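Local coordinates for DCN1-like protein 3 (Homo sapiens, PDB 4GBA), which promotes cullin neddylation by helping transfer NEDD8 from N-terminally acetylated E2 enzymes to cullin-RBX complexes, here as its DCUN1 domain bound to an acetylated E2 peptide, at residues 10-15 and 59-64; 94-99 and 128-133; 103-108 and 155-160; 139-144 and 185-190. One frame throughout, in Å; residues are numbered along the deposited sequence.

Contact 1 (10-15 and 59-64); sequences ELFRRY and FTRKEF
F12 and F64 mark the closest backbone approach, their CA atoms 7.4 Å apart, where helix 7-13 passes the first turn of helix 61-71. Residues 59-60 form a short strand leading straight into that second helix, and T60 is its N-cap. A capping box fixes the start of the helix: E63 N donates to T60 OG1 (3.2 Å), while T60 N donates to E63 OE1 (2.9 Å), reaching that oxygen from above the carboxylate plane.

F12 is the residue most covered by the other segment. With CG anti to the backbone N (chi1 -177°), its ring extends to the helix start, and CZ comes to 3.4 Å from R61 CA. The F64 ring lies alongside and points the other way, F12 CD1 lying 3.6 Å from F64 CD2 and the two planes inclined at 45°. L11 adds its CD2 methyl at the edge of the F64 ring, 4.1 Å from F64 CZ.

Strand 59-60 pairs antiparallel with strand 22-23 through F59 and I23, consistent with the helix-strand-helix plan of an EF-hand-like fold, and I23 also packs on both F12 and F64. F59, next to this core, touches a modified side chain of the bound peptide.

At the outer margin the extended R61 chain crosses F12 at about a right angle, NH1 standing 3.5 Å from F12 CE2 with the guanidinium turned 82° to the ring. The other terminal nitrogen, NH2, makes a salt bridge with E9, one turn back on the helix that carries F12.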
# COMPACT_ATOMS: atom_id res chain seq x y z
N GLU A 10 20.95 19.09 1.04
CA GLU A 10 21.52 18.75 -0.27
C GLU A 10 20.83 17.52 -0.88
O GLU A 10 20.59 17.46 -2.08
CB GLU A 10 23.04 18.53 -0.19
N LEU A 11 20.50 16.55 -0.03
CA LEU A 11 19.81 15.35 -0.47
C LEU A 11 18.44 15.69 -1.01
O LEU A 11 18.07 15.25 -2.10
CB LEU A 11 19.68 14.35 0.67
CG LEU A 11 19.13 12.99 0.27
CD1 LEU A 11 20.04 12.36 -0.78
CD2 LEU A 11 19.01 12.11 1.50
N PHE A 12 17.68 16.48 -0.25
CA PHE A 12 16.38 16.93 -0.71
C PHE A 12 16.48 17.67 -2.03
O PHE A 12 15.72 17.41 -2.96
CB PHE A 12 15.69 17.82 0.33
CG PHE A 12 14.29 18.25 -0.07
CD1 PHE A 12 13.26 17.32 -0.14
CD2 PHE A 12 14.02 19.57 -0.37
CE1 PHE A 12 11.98 17.71 -0.50
CE2 PHE A 12 12.74 19.96 -0.73
CZ PHE A 12 11.72 19.03 -0.79
N ARG A 13 17.43 18.60 -2.11
CA ARG A 13 17.57 19.47 -3.27
C ARG A 13 17.80 18.70 -4.57
O ARG A 13 17.46 19.19 -5.65
CB ARG A 13 18.71 20.48 -3.05
CG ARG A 13 18.34 21.66 -2.16
CD ARG A 13 17.89 22.87 -2.98
NE ARG A 13 17.00 23.76 -2.23
CZ ARG A 13 16.52 24.91 -2.69
NH1 ARG A 13 16.85 25.34 -3.90
NH2 ARG A 13 15.72 25.65 -1.93
N ARG A 14 18.36 17.50 -4.49
CA ARG A 14 18.69 16.81 -5.72
C ARG A 14 17.54 16.03 -6.34
O ARG A 14 17.65 15.60 -7.49
CB ARG A 14 19.98 15.99 -5.60
CG ARG A 14 19.88 14.61 -5.03
CD ARG A 14 21.24 14.26 -4.40
NE ARG A 14 21.70 12.90 -4.67
CZ ARG A 14 22.51 12.20 -3.87
NH1 ARG A 14 22.95 12.71 -2.72
NH2 ARG A 14 22.89 10.97 -4.22
N TYR A 15 16.43 15.88 -5.61
CA TYR A 15 15.26 15.18 -6.11
C TYR A 15 14.09 16.14 -6.22
O TYR A 15 13.09 15.87 -6.88
CB TYR A 15 14.91 14.00 -5.22
CG TYR A 15 16.06 13.04 -5.03
CD1 TYR A 15 16.46 12.20 -6.05
CD2 TYR A 15 16.76 12.97 -3.82
CE1 TYR A 15 17.51 11.31 -5.90
CE2 TYR A 15 17.83 12.09 -3.65
CZ TYR A 15 18.19 11.26 -4.70
OH TYR A 15 19.23 10.37 -4.58
N PHE A 59 6.75 13.51 -2.09
CA PHE A 59 7.15 13.80 -0.71
C PHE A 59 7.29 15.31 -0.62
O PHE A 59 8.17 15.88 -1.26
CB PHE A 59 8.52 13.21 -0.37
CG PHE A 59 8.58 11.71 -0.39
CD1 PHE A 59 7.53 10.94 0.07
CD2 PHE A 59 9.73 11.06 -0.87
CE1 PHE A 59 7.60 9.56 0.06
CE2 PHE A 59 9.81 9.68 -0.89
CZ PHE A 59 8.74 8.92 -0.41
N THR A 60 6.45 15.97 0.17
CA THR A 60 6.66 17.40 0.41
C THR A 60 7.95 17.59 1.21
O THR A 60 8.43 16.66 1.86
CB THR A 60 5.50 18.03 1.22
OG1 THR A 60 5.50 17.48 2.55
CG2 THR A 60 4.15 17.75 0.56
N ARG A 61 8.51 18.79 1.16
CA ARG A 61 9.67 19.10 1.98
C ARG A 61 9.52 18.61 3.43
O ARG A 61 10.43 17.98 3.96
CB ARG A 61 9.95 20.60 1.97
CG ARG A 61 11.02 21.01 2.96
CD ARG A 61 11.38 22.48 2.84
NE ARG A 61 12.73 22.73 3.33
CZ ARG A 61 13.80 22.84 2.55
NH1 ARG A 61 13.68 22.75 1.22
NH2 ARG A 61 14.99 23.05 3.09
N LYS A 62 8.38 18.87 4.06
CA LYS A 62 8.16 18.47 5.45
C LYS A 62 8.13 16.96 5.67
O LYS A 62 8.65 16.45 6.67
CB LYS A 62 6.88 19.08 6.02
CG LYS A 62 6.73 18.84 7.52
CD LYS A 62 5.39 19.31 8.06
CE LYS A 62 5.22 18.89 9.51
NZ LYS A 62 6.31 19.45 10.38
N GLU A 63 7.48 16.24 4.76
CA GLU A 63 7.42 14.78 4.83
C GLU A 63 8.82 14.20 4.73
O GLU A 63 9.22 13.33 5.51
CB GLU A 63 6.51 14.22 3.72
CG GLU A 63 5.02 14.51 3.93
CD GLU A 63 4.18 14.42 2.64
OE1 GLU A 63 4.72 14.13 1.55
OE2 GLU A 63 2.95 14.64 2.73
N PHE A 64 9.58 14.69 3.76
CA PHE A 64 10.91 14.19 3.52
C PHE A 64 11.81 14.46 4.74
O PHE A 64 12.48 13.56 5.26
CB PHE A 64 11.49 14.80 2.24
CG PHE A 64 12.74 14.13 1.77
CD1 PHE A 64 12.67 12.96 1.03
CD2 PHE A 64 13.99 14.65 2.10
CE1 PHE A 64 13.84 12.33 0.60
CE2 PHE A 64 15.15 14.02 1.68
CZ PHE A 64 15.07 12.86 0.92

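Contact 2 (94-99 and 128-133); sequences DKFKDL and LVFTQN
F96 reaches from helix 93-107 into the bend where helix 119-129 ends, and meets V129, F130 and N133 there, joining these two helices within the cullin-binding region of the DCUN1 domain. The backbones come nearest one turn after F96, between L99 and V129, with 7.8 Å between their CA atoms.

The apolar contacts are made by a methyl branch and by ring carbons. V129 CG2, the methyl anti to the backbone N, serves two partners, L99 CG at 4.0 Å and F96 CE1 at 4.1 Å; L99 and V129 lie alongside, pointing opposite ways. F130 leaves its backbone heading away from helix 93-107, yet its ring swings back to put CE1 3.8 Å from F96 CZ. The two rings are inclined at 41°, an oblique pairing, and L164 of helix 157-169 packs on both.

Polar groups also touch the F96 ring. V129 O lies in its plane, at the edge, 3.2 Å from F96 CE1. The N133 amide stands over one face, its plane nearly perpendicular to the ring. A type I beta turn from F130 to N133, closed by N133 N donating to F130 O (2.9 Å), brings that amide back toward F96.

No hydrogen bond crosses between the segments. Cohesion therefore rests on apolar packing, probably aided by attraction between the slightly positive ring edge of F96 and the V129 carbonyl oxygen.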
# COMPACT_ATOMS: atom_id res chain seq x y z
N ASP A 94 0.96 -4.04 15.92
CA ASP A 94 0.40 -2.70 15.96
C ASP A 94 0.92 -1.80 14.84
O ASP A 94 0.17 -1.00 14.28
CB ASP A 94 0.58 -2.06 17.34
CG ASP A 94 -0.44 -2.56 18.36
OD1 ASP A 94 -0.05 -2.78 19.53
OD2 ASP A 94 -1.64 -2.73 17.99
N LYS A 95 2.20 -1.93 14.52
CA LYS A 95 2.77 -1.21 13.38
C LYS A 95 2.08 -1.64 12.09
O LYS A 95 1.75 -0.81 11.24
CB LYS A 95 4.28 -1.47 13.27
CG LYS A 95 5.09 -0.96 14.46
CD LYS A 95 4.89 0.53 14.65
CE LYS A 95 5.79 1.09 15.76
NZ LYS A 95 7.15 1.46 15.27
N PHE A 96 1.87 -2.94 11.93
CA PHE A 96 1.26 -3.41 10.71
C PHE A 96 -0.14 -2.85 10.53
O PHE A 96 -0.50 -2.42 9.44
CB PHE A 96 1.22 -4.93 10.62
CG PHE A 96 0.60 -5.41 9.35
CD1 PHE A 96 1.32 -5.38 8.15
CD2 PHE A 96 -0.73 -5.83 9.32
CE1 PHE A 96 0.73 -5.80 6.95
CE2 PHE A 96 -1.33 -6.25 8.12
CZ PHE A 96 -0.60 -6.23 6.94
N LYS A 97 -0.93 -2.86 11.59
CA LYS A 97 -2.27 -2.29 11.52
C LYS A 97 -2.19 -0.85 11.06
O LYS A 97 -3.01 -0.40 10.27
CB LYS A 97 -3.01 -2.38 12.86
CG LYS A 97 -3.64 -3.75 13.11
CD LYS A 97 -3.98 -3.98 14.58
CE LYS A 97 -5.30 -3.32 14.98
NZ LYS A 97 -5.65 -3.62 16.40
N ASP A 98 -1.18 -0.13 11.56
CA ASP A 98 -1.02 1.28 11.19
C ASP A 98 -0.61 1.42 9.72
O ASP A 98 -1.13 2.27 9.00
CB ASP A 98 -0.03 1.99 12.11
CG ASP A 98 0.07 3.49 11.81
OD1 ASP A 98 -0.83 4.24 12.26
OD2 ASP A 98 1.03 3.91 11.13
N LEU A 99 0.34 0.60 9.29
CA LEU A 99 0.79 0.59 7.91
C LEU A 99 -0.38 0.25 6.98
O LEU A 99 -0.56 0.89 5.93
CB LEU A 99 1.91 -0.43 7.73
CG LEU A 99 2.17 -0.86 6.29
CD1 LEU A 99 2.79 0.28 5.50
CD2 LEU A 99 3.03 -2.10 6.27
N LEU A 128 0.87 -5.80 -2.13
CA LEU A 128 2.03 -5.14 -1.56
C LEU A 128 2.04 -5.13 -0.01
O LEU A 128 3.03 -5.53 0.62
CB LEU A 128 2.16 -3.71 -2.12
CG LEU A 128 3.56 -3.11 -1.99
CD1 LEU A 128 4.58 -4.03 -2.65
CD2 LEU A 128 3.62 -1.72 -2.58
N VAL A 129 0.94 -4.70 0.60
CA VAL A 129 0.92 -4.54 2.05
C VAL A 129 1.10 -5.87 2.81
O VAL A 129 1.69 -5.90 3.90
CB VAL A 129 -0.34 -3.73 2.53
CG1 VAL A 129 -1.61 -4.57 2.44
CG2 VAL A 129 -0.13 -3.20 3.95
N PHE A 130 0.63 -6.96 2.22
CA PHE A 130 0.73 -8.28 2.86
C PHE A 130 2.03 -9.01 2.52
O PHE A 130 2.18 -10.19 2.86
CB PHE A 130 -0.48 -9.16 2.50
CG PHE A 130 -1.74 -8.81 3.26
CD1 PHE A 130 -1.81 -8.99 4.64
CD2 PHE A 130 -2.86 -8.32 2.59
CE1 PHE A 130 -2.97 -8.68 5.34
CE2 PHE A 130 -4.02 -8.00 3.29
CZ PHE A 130 -4.08 -8.19 4.66
N THR A 131 2.96 -8.32 1.87
CA THR A 131 4.24 -8.91 1.44
C THR A 131 4.89 -9.87 2.46
O THR A 131 5.25 -10.99 2.10
CB THR A 131 5.25 -7.80 1.00
OG1 THR A 131 4.78 -7.15 -0.19
CG2 THR A 131 6.61 -8.39 0.74
N GLN A 132 5.03 -9.46 3.71
CA GLN A 132 5.72 -10.30 4.70
C GLN A 132 4.83 -11.36 5.34
O GLN A 132 5.31 -12.27 6.00
CB GLN A 132 6.38 -9.46 5.79
CG GLN A 132 7.27 -8.34 5.25
CD GLN A 132 8.25 -7.79 6.28
OE1 GLN A 132 9.40 -8.23 6.34
NE2 GLN A 132 7.81 -6.83 7.07
N ASN A 133 3.52 -11.24 5.15
CA ASN A 133 2.57 -12.10 5.83
C ASN A 133 1.32 -12.34 5.00
O ASN A 133 0.28 -11.72 5.25
CB ASN A 133 2.17 -11.51 7.20
CG ASN A 133 1.52 -10.11 7.10
OD1 ASN A 133 1.65 -9.42 6.07
ND2 ASN A 133 0.82 -9.69 8.16

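Contact 3 (103-108 and 155-160); sequences TFQFGL and ISRDTW
Q105 OE1 is held by two nitrogens of R157, which approaches end-on: NH1 at 2.8 Å, almost in line with the C=O bond, and NH2 at 3.1 Å, in the carbonyl plane on a lone pair. Amide and guanidinium lie nearly coplanar, 14° apart. R157 bends at chi3 (-54°) to bring its end round to the glutamine, and this carries the guanidinium past F104, whose CE2 lies over its face, 3.8 Å from R157 CZ.

F104 lies between the segments next to this polar pair. R157 CA sits over one face of its ring in a CH-pi contact, 3.9 Å from the centroid, while I155 O meets the ring edge. Toward W160, F104 CB rests over the five-membered ring in a second CH-pi contact, 3.5 Å from its centroid. T103 CG2 touches the far end of the indole, 3.7 Å from W160 CZ2.

W160 in turn stacks with W126 and Y100, which belong to helices 119-129 and 93-107. I155 pairs through its backbone with L117, so the two-stranded sheet 117-118/154-155 flanks the contact, consistent with the EF-hand relationship of the cullin-binding region, L117 packing on both F104 and W160.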
# COMPACT_ATOMS: atom_id res chain seq x y z
N THR A 103 -1.98 2.58 4.12
CA THR A 103 -1.91 2.12 2.73
C THR A 103 -3.19 2.49 1.95
O THR A 103 -3.12 2.77 0.75
CB THR A 103 -1.60 0.60 2.66
OG1 THR A 103 -0.32 0.34 3.27
CG2 THR A 103 -1.58 0.10 1.21
N PHE A 104 -4.34 2.52 2.63
CA PHE A 104 -5.57 2.90 1.97
C PHE A 104 -5.52 4.37 1.56
O PHE A 104 -5.79 4.72 0.40
CB PHE A 104 -6.81 2.62 2.84
CG PHE A 104 -8.09 3.07 2.19
CD1 PHE A 104 -8.81 2.20 1.39
CD2 PHE A 104 -8.53 4.37 2.33
CE1 PHE A 104 -9.98 2.63 0.76
CE2 PHE A 104 -9.69 4.80 1.69
CZ PHE A 104 -10.41 3.93 0.92
N GLN A 105 -5.15 5.22 2.51
CA GLN A 105 -5.04 6.67 2.32
C GLN A 105 -4.01 7.02 1.23
O GLN A 105 -4.19 7.96 0.44
CB GLN A 105 -4.64 7.33 3.65
CG GLN A 105 -4.96 8.82 3.71
CD GLN A 105 -6.43 9.12 3.36
OE1 GLN A 105 -7.34 8.38 3.76
NE2 GLN A 105 -6.66 10.19 2.60
N PHE A 106 -2.92 6.26 1.22
CA PHE A 106 -1.85 6.41 0.26
C PHE A 106 -2.36 6.14 -1.16
O PHE A 106 -2.18 6.97 -2.06
CB PHE A 106 -0.71 5.45 0.63
CG PHE A 106 0.55 5.63 -0.19
CD1 PHE A 106 1.19 6.86 -0.27
CD2 PHE A 106 1.12 4.54 -0.84
CE1 PHE A 106 2.36 7.01 -1.02
CE2 PHE A 106 2.29 4.68 -1.59
CZ PHE A 106 2.90 5.91 -1.68
N GLY A 107 -3.02 5.00 -1.36
CA GLY A 107 -3.52 4.64 -2.67
C GLY A 107 -4.64 5.54 -3.13
O GLY A 107 -5.03 5.53 -4.30
N LEU A 108 -5.15 6.35 -2.21
CA LEU A 108 -6.32 7.17 -2.48
C LEU A 108 -5.97 8.49 -3.14
O LEU A 108 -5.23 9.30 -2.59
CB LEU A 108 -7.06 7.42 -1.17
CG LEU A 108 -8.51 7.89 -1.25
CD1 LEU A 108 -9.36 6.86 -1.99
CD2 LEU A 108 -8.99 8.10 0.16
N ILE A 155 -12.96 0.20 -4.12
CA ILE A 155 -12.95 -0.37 -2.78
C ILE A 155 -13.02 0.79 -1.80
O ILE A 155 -12.20 1.70 -1.85
CB ILE A 155 -11.67 -1.23 -2.54
CG1 ILE A 155 -11.73 -2.50 -3.40
CG2 ILE A 155 -11.51 -1.59 -1.06
CD1 ILE A 155 -12.89 -3.45 -3.04
N SER A 156 -14.04 0.77 -0.95
CA SER A 156 -14.27 1.83 0.02
C SER A 156 -13.42 1.63 1.28
O SER A 156 -12.79 0.59 1.46
CB SER A 156 -15.76 1.91 0.38
OG SER A 156 -16.16 0.76 1.10
N ARG A 157 -13.43 2.63 2.15
CA ARG A 157 -12.59 2.64 3.35
C ARG A 157 -12.98 1.57 4.36
O ARG A 157 -12.13 1.04 5.06
CB ARG A 157 -12.64 4.01 4.03
CG ARG A 157 -11.63 4.16 5.15
CD ARG A 157 -11.69 5.55 5.76
NE ARG A 157 -11.55 6.60 4.75
CZ ARG A 157 -10.41 7.23 4.48
NH1 ARG A 157 -9.30 6.92 5.16
NH2 ARG A 157 -10.38 8.17 3.54
N ASP A 158 -14.27 1.25 4.44
CA ASP A 158 -14.76 0.28 5.41
C ASP A 158 -14.53 -1.14 4.93
O ASP A 158 -14.22 -2.03 5.73
CB ASP A 158 -16.23 0.52 5.71
CG ASP A 158 -16.45 1.81 6.48
OD1 ASP A 158 -15.74 2.01 7.50
OD2 ASP A 158 -17.30 2.63 6.05
N THR A 159 -14.66 -1.35 3.62
CA THR A 159 -14.34 -2.65 3.02
C THR A 159 -12.84 -2.96 3.18
O THR A 159 -12.47 -4.07 3.54
CB THR A 159 -14.72 -2.69 1.52
OG1 THR A 159 -16.09 -2.29 1.35
CG2 THR A 159 -14.49 -4.08 0.95
N TRP A 160 -12.00 -1.97 2.89
CA TRP A 160 -10.57 -2.11 3.11
C TRP A 160 -10.30 -2.40 4.60
O TRP A 160 -9.62 -3.36 4.94
CB TRP A 160 -9.84 -0.85 2.65
CG TRP A 160 -8.35 -0.85 2.89
CD1 TRP A 160 -7.70 -0.43 4.02
CD2 TRP A 160 -7.33 -1.29 1.97
NE1 TRP A 160 -6.34 -0.59 3.87
CE2 TRP A 160 -6.09 -1.12 2.63
CE3 TRP A 160 -7.35 -1.80 0.67
CZ2 TRP A 160 -4.87 -1.45 2.02
CZ3 TRP A 160 -6.13 -2.13 0.06
CH2 TRP A 160 -4.91 -1.95 0.74

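Contact 4 (139-144 and 185-190); sequences DQWLNF and SLFDTF
An aromatic cluster joins F187, W141, F190 and F144 in a run of edge-to-face pairs. The edge of F187 is directed at the face of the W141 six-membered ring (planes at 86°, offset), the edge of W141 at the face of F190 (79°), and the edge of F190 at the face of F144 (67°, offset). In the central pair, W141 CE3 lies 3.7 Å from F190 CG.

The helices carrying them, 138-147 and 185-199, run nearly perpendicular here, their local axes 11.0 Å apart at closest approach. F190 drives right up to the opposing backbone, CE1 reaching 3.4 Å from W141 CA, and its own CA sits over the F144 ring, 3.8 Å from the centroid. F187 starts out pointing away from helix 138-147; its CG, placed beside the backbone N, lets the ring come back to W141.

Aliphatic groups fill in around the rings. L186 splits its methyls between two of them, CD2 to W141 CH2 at 3.6 Å and CD1 to the edge of F144, where T189 CG2 also packs, 3.7 Å from F144 CZ. W141 further stacks with F163 of helix 157-169, and F144 meets W193 edge to face.

With no hydrogen bond between the segments, the last helix of the DCUN1 domain is probably held to helix 138-147 by dispersion and the weak edge-to-face attraction between steeply inclined rings.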
# COMPACT_ATOMS: atom_id res chain seq x y z
N ASP A 139 -4.66 -14.93 -2.00
CA ASP A 139 -4.48 -15.28 -3.42
C ASP A 139 -5.81 -15.34 -4.17
O ASP A 139 -5.94 -14.75 -5.25
CB ASP A 139 -3.73 -16.62 -3.58
CG ASP A 139 -2.29 -16.57 -3.06
OD1 ASP A 139 -1.64 -15.50 -3.16
OD2 ASP A 139 -1.81 -17.61 -2.55
N GLN A 140 -6.80 -16.03 -3.60
CA GLN A 140 -8.10 -16.17 -4.25
C GLN A 140 -8.90 -14.87 -4.21
O GLN A 140 -9.60 -14.53 -5.17
CB GLN A 140 -8.91 -17.31 -3.62
CG GLN A 140 -8.31 -18.69 -3.85
CD GLN A 140 -7.92 -18.95 -5.31
OE1 GLN A 140 -8.49 -18.36 -6.24
NE2 GLN A 140 -6.95 -19.83 -5.51
N TRP A 141 -8.79 -14.15 -3.10
CA TRP A 141 -9.45 -12.86 -2.98
C TRP A 141 -9.00 -11.94 -4.11
O TRP A 141 -9.81 -11.21 -4.68
CB TRP A 141 -9.18 -12.24 -1.60
CG TRP A 141 -9.52 -10.77 -1.48
CD1 TRP A 141 -8.64 -9.73 -1.50
CD2 TRP A 141 -10.82 -10.19 -1.35
NE1 TRP A 141 -9.30 -8.54 -1.38
CE2 TRP A 141 -10.65 -8.79 -1.28
CE3 TRP A 141 -12.12 -10.71 -1.27
CZ2 TRP A 141 -11.72 -7.90 -1.14
CZ3 TRP A 141 -13.18 -9.83 -1.13
CH2 TRP A 141 -12.98 -8.44 -1.07
N LEU A 142 -7.71 -11.97 -4.44
CA LEU A 142 -7.18 -11.11 -5.49
C LEU A 142 -7.50 -11.63 -6.90
O LEU A 142 -7.60 -10.85 -7.85
CB LEU A 142 -5.66 -10.88 -5.32
CG LEU A 142 -5.15 -10.18 -4.06
CD1 LEU A 142 -3.63 -10.31 -3.96
CD2 LEU A 142 -5.57 -8.70 -3.97
N ASN A 143 -7.64 -12.95 -7.03
CA ASN A 143 -8.13 -13.55 -8.28
C ASN A 143 -9.56 -13.12 -8.53
O ASN A 143 -9.93 -12.74 -9.64
CB ASN A 143 -8.08 -15.08 -8.23
CG ASN A 143 -6.66 -15.62 -8.32
OD1 ASN A 143 -5.75 -14.96 -8.83
ND2 ASN A 143 -6.47 -16.84 -7.83
N PHE A 144 -10.35 -13.19 -7.47
CA PHE A 144 -11.75 -12.78 -7.49
C PHE A 144 -11.89 -11.33 -7.97
O PHE A 144 -12.74 -11.03 -8.80
CB PHE A 144 -12.37 -13.00 -6.10
CG PHE A 144 -13.64 -12.24 -5.87
CD1 PHE A 144 -14.83 -12.67 -6.41
CD2 PHE A 144 -13.64 -11.10 -5.08
CE1 PHE A 144 -16.00 -11.96 -6.19
CE2 PHE A 144 -14.81 -10.39 -4.85
CZ PHE A 144 -15.99 -10.82 -5.40
N SER A 185 -20.82 -6.60 1.84
CA SER A 185 -21.46 -7.63 1.02
C SER A 185 -20.51 -8.21 -0.01
O SER A 185 -20.65 -9.36 -0.42
CB SER A 185 -22.73 -7.08 0.36
OG SER A 185 -22.43 -5.98 -0.46
N LEU A 186 -19.53 -7.41 -0.43
CA LEU A 186 -18.48 -7.93 -1.31
C LEU A 186 -17.82 -9.22 -0.79
O LEU A 186 -17.45 -10.10 -1.57
CB LEU A 186 -17.42 -6.86 -1.61
CG LEU A 186 -16.40 -7.27 -2.67
CD1 LEU A 186 -17.09 -7.50 -4.04
CD2 LEU A 186 -15.26 -6.27 -2.80
N PHE A 187 -17.66 -9.34 0.53
CA PHE A 187 -17.06 -10.54 1.09
C PHE A 187 -17.92 -11.77 0.80
O PHE A 187 -17.40 -12.85 0.52
CB PHE A 187 -16.79 -10.41 2.60
CG PHE A 187 -15.80 -9.31 2.96
CD1 PHE A 187 -15.18 -8.56 1.98
CD2 PHE A 187 -15.50 -9.05 4.29
CE1 PHE A 187 -14.28 -7.55 2.32
CE2 PHE A 187 -14.61 -8.04 4.63
CZ PHE A 187 -14.00 -7.29 3.64
N ASP A 188 -19.25 -11.61 0.86
CA ASP A 188 -20.17 -12.70 0.55
C ASP A 188 -20.13 -13.09 -0.93
O ASP A 188 -20.11 -14.27 -1.28
CB ASP A 188 -21.61 -12.36 0.97
CG ASP A 188 -22.48 -13.61 1.15
OD1 ASP A 188 -22.04 -14.56 1.84
OD2 ASP A 188 -23.60 -13.65 0.60
N THR A 189 -20.12 -12.08 -1.80
CA THR A 189 -19.95 -12.29 -3.23
C THR A 189 -18.70 -13.13 -3.50
O THR A 189 -18.67 -13.96 -4.42
CB THR A 189 -19.80 -10.94 -3.97
OG1 THR A 189 -20.93 -10.11 -3.70
CG2 THR A 189 -19.68 -11.17 -5.47
N PHE A 190 -17.66 -12.89 -2.70
CA PHE A 190 -16.39 -13.59 -2.86
C PHE A 190 -16.50 -15.01 -2.37
O PHE A 190 -15.99 -15.93 -3.00
CB PHE A 190 -15.28 -12.86 -2.09
CG PHE A 190 -14.10 -13.75 -1.77
CD1 PHE A 190 -13.22 -14.14 -2.77
CD2 PHE A 190 -13.89 -14.19 -0.47
CE1 PHE A 190 -12.13 -14.97 -2.48
CE2 PHE A 190 -12.81 -15.02 -0.17
CZ PHE A 190 -11.93 -15.41 -1.18

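Overall arrangement
Contact 1 comes first in the chain, its centre about 26 Å from those of contacts 2 and 3 and about 40 Å from that of contact 4, which lies on the opposite side of the chain's centre. Contacts 2 and 3 share helix 93-107 and touch where V129 meets T103. Contact 3 adjoins contact 4 where T159 and I155 meet F187 and L186. Segments of contacts 2 and 3, and of 3 and 4, alternate along the chain, interweaving the later helices of the DCUN1 domain. Contacts 1, 2 and 3 each place one residue, F59, L128 or F106, against modified side chains of the acetylated E2 peptide, consistent with a site lined by both the N-terminal part and these later helices.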